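Local coordinates for protein putative oxidoreductase FAD-binding subunit (Sulfolobus tokodaii, PDB 4ZOH) that binds flavin-adenine dinucleotide and probably passes electrons as the flavoprotein subunit of a molybdenum-dependent oxidoreductase of the xanthine oxidase and CO dehydrogenase family, at residues Asn67-Gly72 against Ser83-Leu88; Met126-Lys131 against Thr162-Pro167; Lys238-Ala243 against Met263-Thr268; Val217-Ala222 against Met244-Pro249; Glu203-Gly208 against Glu224-Lys229. All coordinates share one frame; numbering follows the deposited sequence.

Contact 1: Asn67-Gly72 against Ser83-Leu88; sequences NLYKIG and SSIPLL
Tyr69 and Ile85 meet because both first torsions set the chain beside the backbone N: CG of Tyr69 (chi1 -73°) and CG1 of Ile85 (chi1 -50°) are each anti to their own carbonyl carbon. The two side chains then slide past each other in opposite directions. CG1 of Ile85 comes to 4.0 Å from the centroid of the Tyr69 ring, almost on the ring normal, a CH-pi contact over the face. The other branch, Ile85 CG2, lies 3.7 Å from Tyr69 CD2. Pro86 runs at about a right angle to the tyrosine side chain, its CD 4.0 Å from Tyr69 CE2. Two residues further along strand 68-72, on the same face, Ile71 reaches out tip to tip. Its CD1 is 3.6 Å from Leu88 CD2 and 4.1 Å from Ile85 CD1. Leu88 opens helix 88-93, directly after Leu87 at the N-cap. Ile62 of the next strand touches both Ile71 and Ile85, and Met126 packs on Ile85 and Leu88. The contact therefore joins one face of the five-stranded antiparallel sheet to the loop between helices 77-81 and 88-93. It is apolar throughout its core, and is held by shape and dispersion with one aromatic face as the platform.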
# COMPACT_ATOMS: atom_id res chain seq x y z
N ASN B 67 26.11 44.45 -37.41
CA ASN B 67 24.68 44.68 -37.60
C ASN B 67 23.94 43.31 -37.83
O ASN B 67 22.90 43.22 -38.53
CB ASN B 67 24.53 45.63 -38.79
CG ASN B 67 25.41 45.23 -39.96
OD1 ASN B 67 25.53 44.04 -40.32
ND2 ASN B 67 26.07 46.22 -40.56
N LEU B 68 24.50 42.25 -37.26
CA LEU B 68 23.84 40.95 -37.16
C LEU B 68 23.75 40.56 -35.70
O LEU B 68 24.70 40.75 -34.96
CB LEU B 68 24.60 39.89 -37.93
CG LEU B 68 24.02 39.51 -39.29
CD1 LEU B 68 24.09 40.66 -40.26
CD2 LEU B 68 24.77 38.31 -39.86
N TYR B 69 22.60 40.04 -35.30
CA TYR B 69 22.52 39.16 -34.14
C TYR B 69 22.75 37.73 -34.60
O TYR B 69 22.16 37.29 -35.60
CB TYR B 69 21.17 39.25 -33.50
CG TYR B 69 20.88 40.51 -32.74
CD1 TYR B 69 21.42 40.70 -31.48
CD2 TYR B 69 19.97 41.49 -33.26
CE1 TYR B 69 21.09 41.82 -30.73
CE2 TYR B 69 19.65 42.63 -32.54
CZ TYR B 69 20.21 42.79 -31.28
OH TYR B 69 19.94 43.88 -30.53
N LYS B 70 23.65 37.03 -33.89
CA LYS B 70 23.87 35.61 -34.11
C LYS B 70 23.34 34.86 -32.88
O LYS B 70 23.63 35.23 -31.71
CB LYS B 70 25.33 35.31 -34.40
CG LYS B 70 25.91 36.24 -35.44
CD LYS B 70 27.08 35.63 -36.14
CE LYS B 70 27.46 36.55 -37.28
NZ LYS B 70 28.60 35.95 -37.98
N ILE B 71 22.49 33.86 -33.16
CA ILE B 71 21.70 33.23 -32.12
C ILE B 71 22.03 31.76 -32.18
O ILE B 71 21.75 31.11 -33.20
CB ILE B 71 20.17 33.43 -32.31
CG1 ILE B 71 19.82 34.89 -32.34
CG2 ILE B 71 19.37 32.68 -31.20
CD1 ILE B 71 18.68 35.13 -33.28
N GLY B 72 22.57 31.23 -31.09
CA GLY B 72 22.88 29.78 -31.09
C GLY B 72 21.61 28.97 -31.23
O GLY B 72 20.60 29.32 -30.61
N SER B 83 16.10 39.08 -24.41
CA SER B 83 17.29 39.70 -24.95
C SER B 83 17.14 40.89 -25.96
O SER B 83 18.08 41.22 -26.71
CB SER B 83 18.18 38.62 -25.49
OG SER B 83 17.67 38.19 -26.70
N SER B 84 16.02 41.58 -25.95
CA SER B 84 15.95 42.88 -26.71
C SER B 84 16.28 42.83 -28.22
O SER B 84 16.74 43.81 -28.78
CB SER B 84 16.75 43.97 -25.97
OG SER B 84 16.17 44.20 -24.69
N ILE B 85 16.06 41.70 -28.89
CA ILE B 85 16.12 41.70 -30.33
C ILE B 85 14.79 42.22 -30.85
O ILE B 85 13.71 41.66 -30.46
CB ILE B 85 16.39 40.32 -30.91
CG1 ILE B 85 17.61 39.70 -30.19
CG2 ILE B 85 16.50 40.39 -32.46
CD1 ILE B 85 18.04 38.38 -30.80
N PRO B 86 14.83 43.31 -31.69
CA PRO B 86 13.62 43.89 -32.22
C PRO B 86 12.78 42.84 -32.92
O PRO B 86 13.33 42.05 -33.67
CB PRO B 86 14.17 44.94 -33.21
CG PRO B 86 15.42 45.44 -32.52
CD PRO B 86 16.02 44.16 -31.96
N LEU B 87 11.46 42.86 -32.67
CA LEU B 87 10.47 41.83 -33.17
C LEU B 87 10.64 40.37 -32.61
O LEU B 87 9.66 39.76 -32.15
CB LEU B 87 10.38 41.79 -34.71
CG LEU B 87 9.34 40.84 -35.26
CD1 LEU B 87 7.92 41.24 -34.86
CD2 LEU B 87 9.41 40.72 -36.77
N LEU B 88 11.84 39.84 -32.74
CA LEU B 88 12.12 38.45 -32.46
C LEU B 88 11.89 38.10 -30.96
O LEU B 88 11.26 37.10 -30.66
CB LEU B 88 13.55 38.07 -32.93
CG LEU B 88 13.77 36.53 -32.89
CD1 LEU B 88 12.77 35.88 -33.85
CD2 LEU B 88 15.20 36.06 -33.23

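Contact 2: Met126-Lys131 against Thr162-Pro167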
# COMPACT_ATOMS: atom_id res chain seq x y z
N MET B 126 12.22 39.29 -41.14
CA MET B 126 13.55 39.73 -40.85
C MET B 126 14.60 39.35 -41.93
O MET B 126 15.74 39.78 -41.83
CB MET B 126 13.91 39.18 -39.48
CG MET B 126 13.15 39.86 -38.36
SD MET B 126 13.42 39.12 -36.74
CE MET B 126 14.72 40.18 -36.01
N ASP B 127 14.24 38.56 -42.95
CA ASP B 127 15.27 37.97 -43.86
C ASP B 127 16.37 37.25 -43.05
O ASP B 127 17.58 37.35 -43.35
CB ASP B 127 15.92 38.95 -44.89
CG ASP B 127 14.92 39.87 -45.60
OD1 ASP B 127 13.90 39.37 -46.13
OD2 ASP B 127 15.13 41.11 -45.57
N ALA B 128 15.92 36.54 -42.01
CA ALA B 128 16.79 35.68 -41.22
C ALA B 128 17.58 34.71 -42.09
O ALA B 128 17.09 34.30 -43.19
CB ALA B 128 15.96 34.89 -40.22
N LYS B 129 18.77 34.32 -41.60
CA LYS B 129 19.52 33.19 -42.20
C LYS B 129 19.87 32.08 -41.20
O LYS B 129 20.13 32.35 -40.02
CB LYS B 129 20.84 33.69 -42.81
CG LYS B 129 20.72 34.69 -43.96
CD LYS B 129 22.13 35.08 -44.47
CE LYS B 129 22.09 36.21 -45.50
NZ LYS B 129 21.03 35.98 -46.52
N VAL B 130 20.01 30.86 -41.74
CA VAL B 130 20.18 29.61 -41.00
C VAL B 130 21.56 29.05 -41.33
O VAL B 130 21.84 28.71 -42.48
CB VAL B 130 19.09 28.58 -41.35
CG1 VAL B 130 19.17 27.35 -40.44
CG2 VAL B 130 17.67 29.20 -41.30
N LYS B 131 22.45 29.02 -40.33
CA LYS B 131 23.73 28.34 -40.48
C LYS B 131 23.48 26.86 -40.20
O LYS B 131 22.95 26.51 -39.14
CB LYS B 131 24.80 28.93 -39.56
CG LYS B 131 26.18 28.25 -39.64
CD LYS B 131 27.20 28.98 -38.79
CE LYS B 131 27.60 30.33 -39.41
NZ LYS B 131 28.53 31.16 -38.57
N THR B 162 22.96 25.22 -36.46
CA THR B 162 23.76 25.62 -35.34
C THR B 162 23.53 27.07 -34.95
O THR B 162 23.88 27.48 -33.78
CB THR B 162 25.27 25.39 -35.59
OG1 THR B 162 25.64 25.94 -36.87
CG2 THR B 162 25.59 23.92 -35.57
N GLU B 163 22.97 27.85 -35.89
CA GLU B 163 22.87 29.33 -35.72
C GLU B 163 21.80 29.95 -36.57
O GLU B 163 21.58 29.54 -37.71
CB GLU B 163 24.19 30.02 -35.99
CG GLU B 163 24.27 31.48 -35.60
CD GLU B 163 25.66 32.02 -35.92
OE1 GLU B 163 26.00 32.14 -37.11
OE2 GLU B 163 26.44 32.31 -34.99
N ILE B 164 21.13 30.92 -35.98
CA ILE B 164 20.19 31.76 -36.70
C ILE B 164 20.79 33.15 -36.67
O ILE B 164 21.29 33.62 -35.58
CB ILE B 164 18.75 31.75 -36.09
CG1 ILE B 164 18.05 30.39 -36.29
CG2 ILE B 164 17.85 32.74 -36.84
CD1 ILE B 164 18.64 29.20 -35.53
N GLN B 165 20.80 33.77 -37.87
CA GLN B 165 21.25 35.21 -38.08
C GLN B 165 20.14 36.13 -38.56
O GLN B 165 19.34 35.79 -39.46
CB GLN B 165 22.35 35.24 -39.12
CG GLN B 165 23.69 34.65 -38.68
CD GLN B 165 24.49 34.27 -39.89
OE1 GLN B 165 24.36 34.92 -40.94
NE2 GLN B 165 25.28 33.19 -39.80
N VAL B 166 20.07 37.29 -37.95
CA VAL B 166 19.09 38.32 -38.30
C VAL B 166 19.80 39.69 -38.26
O VAL B 166 20.74 39.87 -37.46
CB VAL B 166 17.87 38.32 -37.32
CG1 VAL B 166 16.99 37.06 -37.50
CG2 VAL B 166 18.28 38.57 -35.87
N PRO B 167 19.35 40.67 -39.08
CA PRO B 167 19.88 42.04 -38.95
C PRO B 167 19.49 42.60 -37.59
O PRO B 167 18.57 42.08 -36.93
CB PRO B 167 19.15 42.80 -40.08
CG PRO B 167 18.73 41.73 -41.05
CD PRO B 167 18.37 40.55 -40.18
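The middle strand of the five-stranded antiparallel sheet of the FAD-binding domain, 160-167, pairs here with its neighbour 129-134, and the pairing carries a classic beta bulge. Two residues, Thr162 and Glu163, stand opposite the single Lys131. Lys129 and Gln165 form a hydrogen-bonded pair, with Gln165 N 2.7 Å from Lys129 O and nearly straight at 175°. Val130 and Ile164 are the non-hydrogen-bonded pair. At the bulge Lys131 N bonds to Glu163 O, and Thr162 N reaches Lys131 O at 3.0 Å. The Lys131 chain bends at its third torsion (chi3 -71°), which turns NZ back across Glu163. The salt bridge from Lys131 NZ to Glu163 OE1 is 3.1 Å and comes from above the carboxylate plane. Gln165 NE2 grips the same OE1 at 3.0 Å from the opposite face. Tyr61 OH holds Glu163 OE2. A methionine in place of Lys131 would probably leave Glu163 OE1 without its charged mate, with the amide of Gln165 as its remaining grip here. On the other side Ala128 CB packs 3.6 Å from Val166 CG1. Leu123 of helix 119-125 covers Ala128, Ile164 and Val166, and helix 106-112 covers Val130 and Ile164. Strands 68-72 and 137-142 flank the pair.

Contact 3: Lys238-Ala243 against Met263-Thr268; sequences KAATRA and MVKVLT
Ala240 is where helix 238-243 comes closest to helix 263-268, its CA 4.6 Å from that of Lys265. The short axes approach to 7.5 Å and run at 141°, so the helices are roughly antiparallel. The small side chain lets the backbones nearly touch. Ala240 O takes a CA-H...O contact from Lys265 CA at 3.4 Å, and Ala240 CB rests on Lys265 O. Next, Thr241 lies side by side with the Lys265 chain, which bends at its third and fourth torsions (chi3 -104°). Lys265 NZ thereby makes a weak bond to Thr241 OG1 at 3.1 Å. Both ends have stronger partners in Glu237: its carboxylate pairs with Lys265 NZ, and its backbone O bonds to Thr241 OG1. Ala243 then points into the other helix, its CB 3.7 Å from Val264 CG1 and 3.4 Å from Thr268 OG1. That hydroxyl donates back to Val264 O at 2.8 Å, so its polar end is satisfied inside its own helix. A glycine in place of Thr268 would probably open a gap against Ala240 and Ala243 and leave Val264 O with one donor fewer. Helix 220-226 packs against Ala239 and Ala243. Strands 189-198 and 173-179 lie under helix 257-276.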
# COMPACT_ATOMS: atom_id res chain seq x y z
N LYS B 238 -5.87 50.11 -46.35
CA LYS B 238 -5.62 49.47 -47.62
C LYS B 238 -4.57 48.36 -47.50
O LYS B 238 -4.72 47.31 -48.13
CB LYS B 238 -5.26 50.50 -48.73
CG LYS B 238 -5.44 49.85 -50.11
CD LYS B 238 -5.48 50.75 -51.34
CE LYS B 238 -5.83 49.83 -52.51
NZ LYS B 238 -5.06 50.10 -53.76
N ALA B 239 -3.49 48.61 -46.74
CA ALA B 239 -2.42 47.61 -46.57
C ALA B 239 -2.97 46.40 -45.84
O ALA B 239 -2.71 45.27 -46.23
CB ALA B 239 -1.29 48.20 -45.78
N ALA B 240 -3.79 46.65 -44.82
CA ALA B 240 -4.39 45.58 -44.00
C ALA B 240 -5.25 44.68 -44.92
O ALA B 240 -5.14 43.44 -44.87
CB ALA B 240 -5.19 46.15 -42.81
N THR B 241 -6.04 45.32 -45.79
CA THR B 241 -6.76 44.62 -46.89
C THR B 241 -5.84 43.79 -47.75
O THR B 241 -6.11 42.60 -47.98
CB THR B 241 -7.65 45.61 -47.74
OG1 THR B 241 -8.50 46.31 -46.85
CG2 THR B 241 -8.56 44.88 -48.76
N ARG B 242 -4.72 44.36 -48.19
CA ARG B 242 -3.89 43.65 -49.18
C ARG B 242 -3.10 42.49 -48.60
O ARG B 242 -2.61 41.62 -49.35
CB ARG B 242 -2.98 44.61 -49.94
CG ARG B 242 -3.78 45.52 -50.86
CD ARG B 242 -2.92 46.13 -51.91
NE ARG B 242 -2.43 45.07 -52.75
CZ ARG B 242 -1.35 45.19 -53.51
NH1 ARG B 242 -0.96 44.16 -54.24
NH2 ARG B 242 -0.69 46.36 -53.54
N ALA B 243 -2.95 42.49 -47.27
CA ALA B 243 -2.29 41.37 -46.57
C ALA B 243 -3.06 40.03 -46.82
O ALA B 243 -2.45 38.96 -46.92
CB ALA B 243 -2.20 41.72 -45.07
N MET B 263 -9.21 37.54 -40.61
CA MET B 263 -8.33 37.88 -39.48
C MET B 263 -6.96 38.37 -39.88
O MET B 263 -6.35 39.11 -39.11
CB MET B 263 -8.25 36.75 -38.43
CG MET B 263 -9.63 36.54 -37.83
SD MET B 263 -10.37 37.93 -37.00
CE MET B 263 -11.65 38.56 -38.13
N VAL B 264 -6.47 38.00 -41.07
CA VAL B 264 -5.17 38.54 -41.50
C VAL B 264 -5.26 40.09 -41.57
O VAL B 264 -4.35 40.82 -41.09
CB VAL B 264 -4.69 37.91 -42.80
CG1 VAL B 264 -3.56 38.70 -43.44
CG2 VAL B 264 -4.24 36.49 -42.52
N LYS B 265 -6.38 40.58 -42.10
CA LYS B 265 -6.58 42.01 -42.20
C LYS B 265 -6.65 42.65 -40.81
O LYS B 265 -6.02 43.66 -40.58
CB LYS B 265 -7.82 42.37 -43.04
CG LYS B 265 -8.32 43.79 -42.80
CD LYS B 265 -9.79 43.92 -43.19
CE LYS B 265 -9.90 44.63 -44.50
NZ LYS B 265 -9.93 46.07 -44.12
N VAL B 266 -7.43 42.05 -39.91
CA VAL B 266 -7.58 42.58 -38.58
C VAL B 266 -6.20 42.68 -37.86
O VAL B 266 -5.89 43.73 -37.27
CB VAL B 266 -8.67 41.81 -37.79
CG1 VAL B 266 -8.71 42.31 -36.37
CG2 VAL B 266 -10.07 41.98 -38.48
N LEU B 267 -5.37 41.63 -37.98
CA LEU B 267 -4.10 41.55 -37.24
C LEU B 267 -2.99 42.40 -37.85
O LEU B 267 -2.21 42.96 -37.10
CB LEU B 267 -3.60 40.11 -36.98
CG LEU B 267 -4.29 39.01 -36.10
CD1 LEU B 267 -3.33 38.02 -35.42
CD2 LEU B 267 -5.35 39.51 -35.14
N THR B 268 -2.92 42.47 -39.19
CA THR B 268 -2.08 43.47 -39.89
C THR B 268 -2.44 44.89 -39.42
O THR B 268 -1.58 45.64 -39.01
CB THR B 268 -2.23 43.33 -41.38
OG1 THR B 268 -1.89 41.99 -41.73
CG2 THR B 268 -1.29 44.22 -42.13

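Contact 4: Val217-Ala222 against Met244-Pro249; sequences VRAKGA and MESANP
Arg218 O meets the hydroxyl of Ser246 at 3.4 Å to OG, a weak and unsettled hydrogen bond, since the hydroxyl proton has another acceptor within reach. The same carbonyl takes a weak bond from Lys220 N at 2.9 Å. This closes an inverse gamma turn centred on Ala219. Ser246 OG, anti to its own carbonyl carbon (chi1 -38°), is thereby turned into the bend. It sits 3.4 Å from Ala219 CA and 3.6 Å from Lys220 N. Ala219 is also the N-cap of helix 220-226, so the serine lies against the point where strand 217-218, the edge strand of the four-stranded antiparallel sheet, passes into the helix. Val217 adds a methyl contact. Its CG2 is placed between the backbone N and the carbonyl carbon, and from there lies 3.5 Å from Ser246 O and 4.0 Å from Ser246 CB. Ser246 O also receives a weak bond from Asn213. At the helix start Gly221 has no side chain, and Glu245 OE1 stands 4.2 Å from its CA. The Glu245 carboxylate pairs with Arg242 through OE2. The Arg218 side chain starts away from the 244-249 segment; its guanidinium forms salt bridges with Glu223 and Asp127, with Lys220 NZ above one face, toward its rim.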
# COMPACT_ATOMS: atom_id res chain seq x y z
N VAL B 217 4.95 33.35 -45.07
CA VAL B 217 5.15 34.26 -46.23
C VAL B 217 5.22 35.73 -45.87
O VAL B 217 4.75 36.15 -44.80
CB VAL B 217 4.09 34.07 -47.35
CG1 VAL B 217 4.16 32.65 -47.90
CG2 VAL B 217 2.70 34.36 -46.83
N ARG B 218 5.80 36.51 -46.78
CA ARG B 218 5.78 37.97 -46.68
C ARG B 218 4.42 38.52 -47.14
O ARG B 218 3.91 38.05 -48.10
CB ARG B 218 6.91 38.53 -47.53
CG ARG B 218 8.28 38.32 -46.89
CD ARG B 218 8.40 39.13 -45.61
NE ARG B 218 8.78 40.49 -45.92
CZ ARG B 218 10.03 40.87 -46.17
NH1 ARG B 218 11.04 40.01 -46.11
NH2 ARG B 218 10.26 42.12 -46.47
N ALA B 219 3.83 39.50 -46.47
CA ALA B 219 2.57 40.02 -46.98
C ALA B 219 2.91 41.13 -48.02
O ALA B 219 2.75 42.35 -47.75
CB ALA B 219 1.68 40.52 -45.85
N LYS B 220 3.41 40.66 -49.18
CA LYS B 220 3.94 41.47 -50.29
C LYS B 220 3.07 42.68 -50.68
O LYS B 220 3.55 43.80 -50.90
CB LYS B 220 4.21 40.56 -51.52
CG LYS B 220 5.42 39.62 -51.43
CD LYS B 220 6.77 40.30 -51.70
CE LYS B 220 7.35 41.11 -50.50
NZ LYS B 220 8.55 40.54 -49.82
N GLY B 221 1.76 42.44 -50.73
CA GLY B 221 0.79 43.46 -51.11
C GLY B 221 0.61 44.49 -50.03
O GLY B 221 0.37 45.69 -50.31
N ALA B 222 0.68 44.05 -48.77
CA ALA B 222 0.55 45.01 -47.68
C ALA B 222 1.81 45.87 -47.65
O ALA B 222 1.76 47.10 -47.38
CB ALA B 222 0.29 44.31 -46.36
N MET B 244 -4.39 40.09 -46.94
CA MET B 244 -5.25 38.93 -47.30
C MET B 244 -4.85 38.25 -48.59
O MET B 244 -5.11 37.05 -48.74
CB MET B 244 -6.72 39.33 -47.35
CG MET B 244 -7.20 39.89 -46.05
SD MET B 244 -8.95 39.79 -45.82
CE MET B 244 -9.43 40.94 -47.12
N GLU B 245 -4.17 38.98 -49.48
CA GLU B 245 -3.73 38.42 -50.76
C GLU B 245 -2.70 37.35 -50.55
O GLU B 245 -2.61 36.43 -51.37
CB GLU B 245 -3.17 39.47 -51.71
CG GLU B 245 -4.15 40.58 -52.05
CD GLU B 245 -3.50 41.76 -52.76
OE1 GLU B 245 -2.36 41.62 -53.27
OE2 GLU B 245 -4.14 42.83 -52.80
N SER B 246 -1.89 37.47 -49.49
CA SER B 246 -0.84 36.45 -49.25
C SER B 246 -1.30 35.24 -48.40
O SER B 246 -0.52 34.32 -48.20
CB SER B 246 0.43 37.05 -48.67
OG SER B 246 0.68 38.30 -49.26
N ALA B 247 -2.56 35.24 -47.93
CA ALA B 247 -3.07 34.18 -47.02
C ALA B 247 -3.79 33.09 -47.79
O ALA B 247 -4.77 33.39 -48.46
CB ALA B 247 -3.99 34.75 -45.93
N ASN B 248 -3.32 31.86 -47.70
CA ASN B 248 -4.00 30.69 -48.28
C ASN B 248 -4.40 29.69 -47.16
O ASN B 248 -3.93 28.56 -47.16
CB ASN B 248 -3.05 30.07 -49.35
CG ASN B 248 -3.68 28.95 -50.16
OD1 ASN B 248 -4.89 28.73 -50.15
ND2 ASN B 248 -2.84 28.22 -50.88
N PRO B 249 -5.26 30.11 -46.18
CA PRO B 249 -5.49 29.28 -44.98
C PRO B 249 -6.43 28.05 -45.17
O PRO B 249 -6.99 27.90 -46.23
CB PRO B 249 -6.10 30.27 -44.00
CG PRO B 249 -6.87 31.20 -44.87
CD PRO B 249 -6.07 31.34 -46.12

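Contact 5: Glu203-Gly208 against Glu224-Lys229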
# COMPACT_ATOMS: atom_id res chain seq x y z
N GLU B 203 10.03 54.27 -44.46
CA GLU B 203 11.32 53.94 -45.09
C GLU B 203 11.52 52.42 -45.39
O GLU B 203 11.89 52.04 -46.50
CB GLU B 203 12.45 54.57 -44.23
CG GLU B 203 13.84 54.11 -44.58
CD GLU B 203 14.93 54.93 -43.93
OE1 GLU B 203 15.93 55.14 -44.62
OE2 GLU B 203 14.84 55.36 -42.75
N ASP B 204 11.27 51.55 -44.42
CA ASP B 204 11.28 50.07 -44.67
C ASP B 204 10.05 49.47 -43.97
O ASP B 204 9.59 50.01 -42.96
CB ASP B 204 12.57 49.49 -44.13
CG ASP B 204 12.80 48.00 -44.47
OD1 ASP B 204 12.22 47.40 -45.41
OD2 ASP B 204 13.65 47.42 -43.77
N VAL B 205 9.45 48.45 -44.57
CA VAL B 205 8.38 47.73 -43.89
C VAL B 205 8.48 46.23 -44.20
O VAL B 205 8.81 45.86 -45.31
CB VAL B 205 6.99 48.32 -44.15
CG1 VAL B 205 6.67 48.28 -45.65
CG2 VAL B 205 5.92 47.63 -43.29
N ARG B 206 8.29 45.38 -43.18
CA ARG B 206 8.31 43.92 -43.41
C ARG B 206 7.18 43.28 -42.65
O ARG B 206 6.96 43.56 -41.46
CB ARG B 206 9.65 43.33 -43.00
CG ARG B 206 10.84 43.89 -43.75
CD ARG B 206 11.86 44.37 -42.73
NE ARG B 206 13.16 44.65 -43.30
CZ ARG B 206 14.10 43.76 -43.63
NH1 ARG B 206 13.92 42.45 -43.46
NH2 ARG B 206 15.24 44.19 -44.14
N ILE B 207 6.41 42.46 -43.36
CA ILE B 207 5.24 41.81 -42.78
C ILE B 207 5.26 40.29 -42.98
O ILE B 207 5.31 39.80 -44.14
CB ILE B 207 3.96 42.43 -43.30
CG1 ILE B 207 3.99 43.94 -43.04
CG2 ILE B 207 2.78 41.79 -42.59
CD1 ILE B 207 2.78 44.72 -43.51
N GLY B 208 5.31 39.54 -41.87
CA GLY B 208 5.33 38.06 -42.00
C GLY B 208 4.03 37.42 -41.52
O GLY B 208 3.45 37.84 -40.51
N GLU B 224 4.03 46.66 -50.40
CA GLU B 224 3.76 47.60 -51.51
C GLU B 224 2.91 48.80 -51.09
O GLU B 224 3.31 49.92 -51.24
CB GLU B 224 2.98 46.88 -52.56
CG GLU B 224 3.79 46.40 -53.74
CD GLU B 224 2.82 45.97 -54.81
OE1 GLU B 224 1.92 46.76 -55.15
OE2 GLU B 224 2.91 44.82 -55.27
N GLU B 225 1.77 48.56 -50.48
CA GLU B 225 0.90 49.64 -50.01
C GLU B 225 1.51 50.62 -49.01
O GLU B 225 1.04 51.75 -48.90
CB GLU B 225 -0.36 49.03 -49.44
CG GLU B 225 -1.65 49.54 -50.01
CD GLU B 225 -1.51 50.07 -51.43
OE1 GLU B 225 -1.35 49.27 -52.43
OE2 GLU B 225 -1.56 51.31 -51.47
N LEU B 226 2.55 50.23 -48.28
CA LEU B 226 3.00 51.09 -47.21
C LEU B 226 4.36 51.67 -47.51
O LEU B 226 4.71 52.69 -46.97
CB LEU B 226 3.07 50.35 -45.85
CG LEU B 226 1.84 49.72 -45.21
CD1 LEU B 226 2.25 48.61 -44.23
CD2 LEU B 226 1.00 50.81 -44.51
N LEU B 227 5.13 50.95 -48.29
CA LEU B 227 6.53 51.27 -48.47
C LEU B 227 6.73 52.64 -49.14
O LEU B 227 6.21 52.90 -50.23
CB LEU B 227 7.20 50.20 -49.29
CG LEU B 227 8.71 50.39 -49.45
CD1 LEU B 227 9.44 50.45 -48.12
CD2 LEU B 227 9.28 49.30 -50.34
N GLY B 228 7.49 53.50 -48.47
CA GLY B 228 7.84 54.81 -49.01
C GLY B 228 6.74 55.84 -48.80
O GLY B 228 6.99 57.02 -49.04
N LYS B 229 5.56 55.43 -48.33
CA LYS B 229 4.43 56.36 -48.19
C LYS B 229 4.40 57.03 -46.85
O LYS B 229 5.04 56.56 -45.89
CB LYS B 229 3.11 55.67 -48.52
CG LYS B 229 3.17 55.17 -49.97
CD LYS B 229 1.82 54.98 -50.60
CE LYS B 229 1.93 53.85 -51.61
NZ LYS B 229 0.56 53.40 -51.99
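Leu226 and Val205 make the close-packed half of this contact. Leu226 CG is anti to its carbonyl carbon (chi1 -60°), and the side chain points at the strand. Its CD1 comes 3.9 Å from Val205 CG2 and 4.0 Å from Ile207 CD1. Leu226 crosses both side chains at about a right angle, and its CD1 methyl meets both of them. The other branch of Val205, CG1, turns to Leu227 and lies 4.1 Å from its CB. All three side chains of this half, those of Val205, Ile207 and Leu226, are buried. Leu195 and Val191 of strand 189-198 line Val205 and Ile207, and Ala239 of helix 233-243 backs Leu226. The chain in and after the last part of helix 220-226 lies over strand 201-210 of the four-stranded antiparallel sheet in the C-terminal domain. A type II beta turn runs from Leu226 to Lys229, with Lys229 N bonded to Leu226 O at 3.2 Å. Gly228 has positive phi (82°), a conformation that suits glycine. The other half is looser and faces solvent. Leu227 is exposed, and its CG anti to the backbone N (chi1 -176°) lets CD1 lie along the strand backbone, 3.3 Å from Glu203 O and 3.9 Å from Asp204 CA. The strand is irregular here: a classic beta bulge sets Glu203 and Asp204 together opposite the single Lys196. Glu203 points away from the turn. Asp204 points away too, its OD2 taken by Arg206 NE at 2.9 Å and by Tyr172 OH.

In the fold
Contacts 1 and 2 lie in the FAD-binding domain. Their centres are 9 Å apart, and strands 68-72 and 160-167 are neighbours in one sheet, with Ile71 N 2.7 Å from Ile164 O. Contact 2 lies nearer the flavin: the side chain of Thr162 is about 6 Å from FAD, that of Leu88 in contact 1 about 11 Å. Contacts 3, 4 and 5 belong to the C-terminal domain. Contacts 3 and 4 have centres 9 Å apart, and contact 5 lies 13 Å from each. Arg242 of contact 3 bridges to Glu224 and Glu225 of contact 5. Asp127 of contact 2 joins the two regions by salt bridges to Arg218 of contact 4 and Arg206 of contact 5.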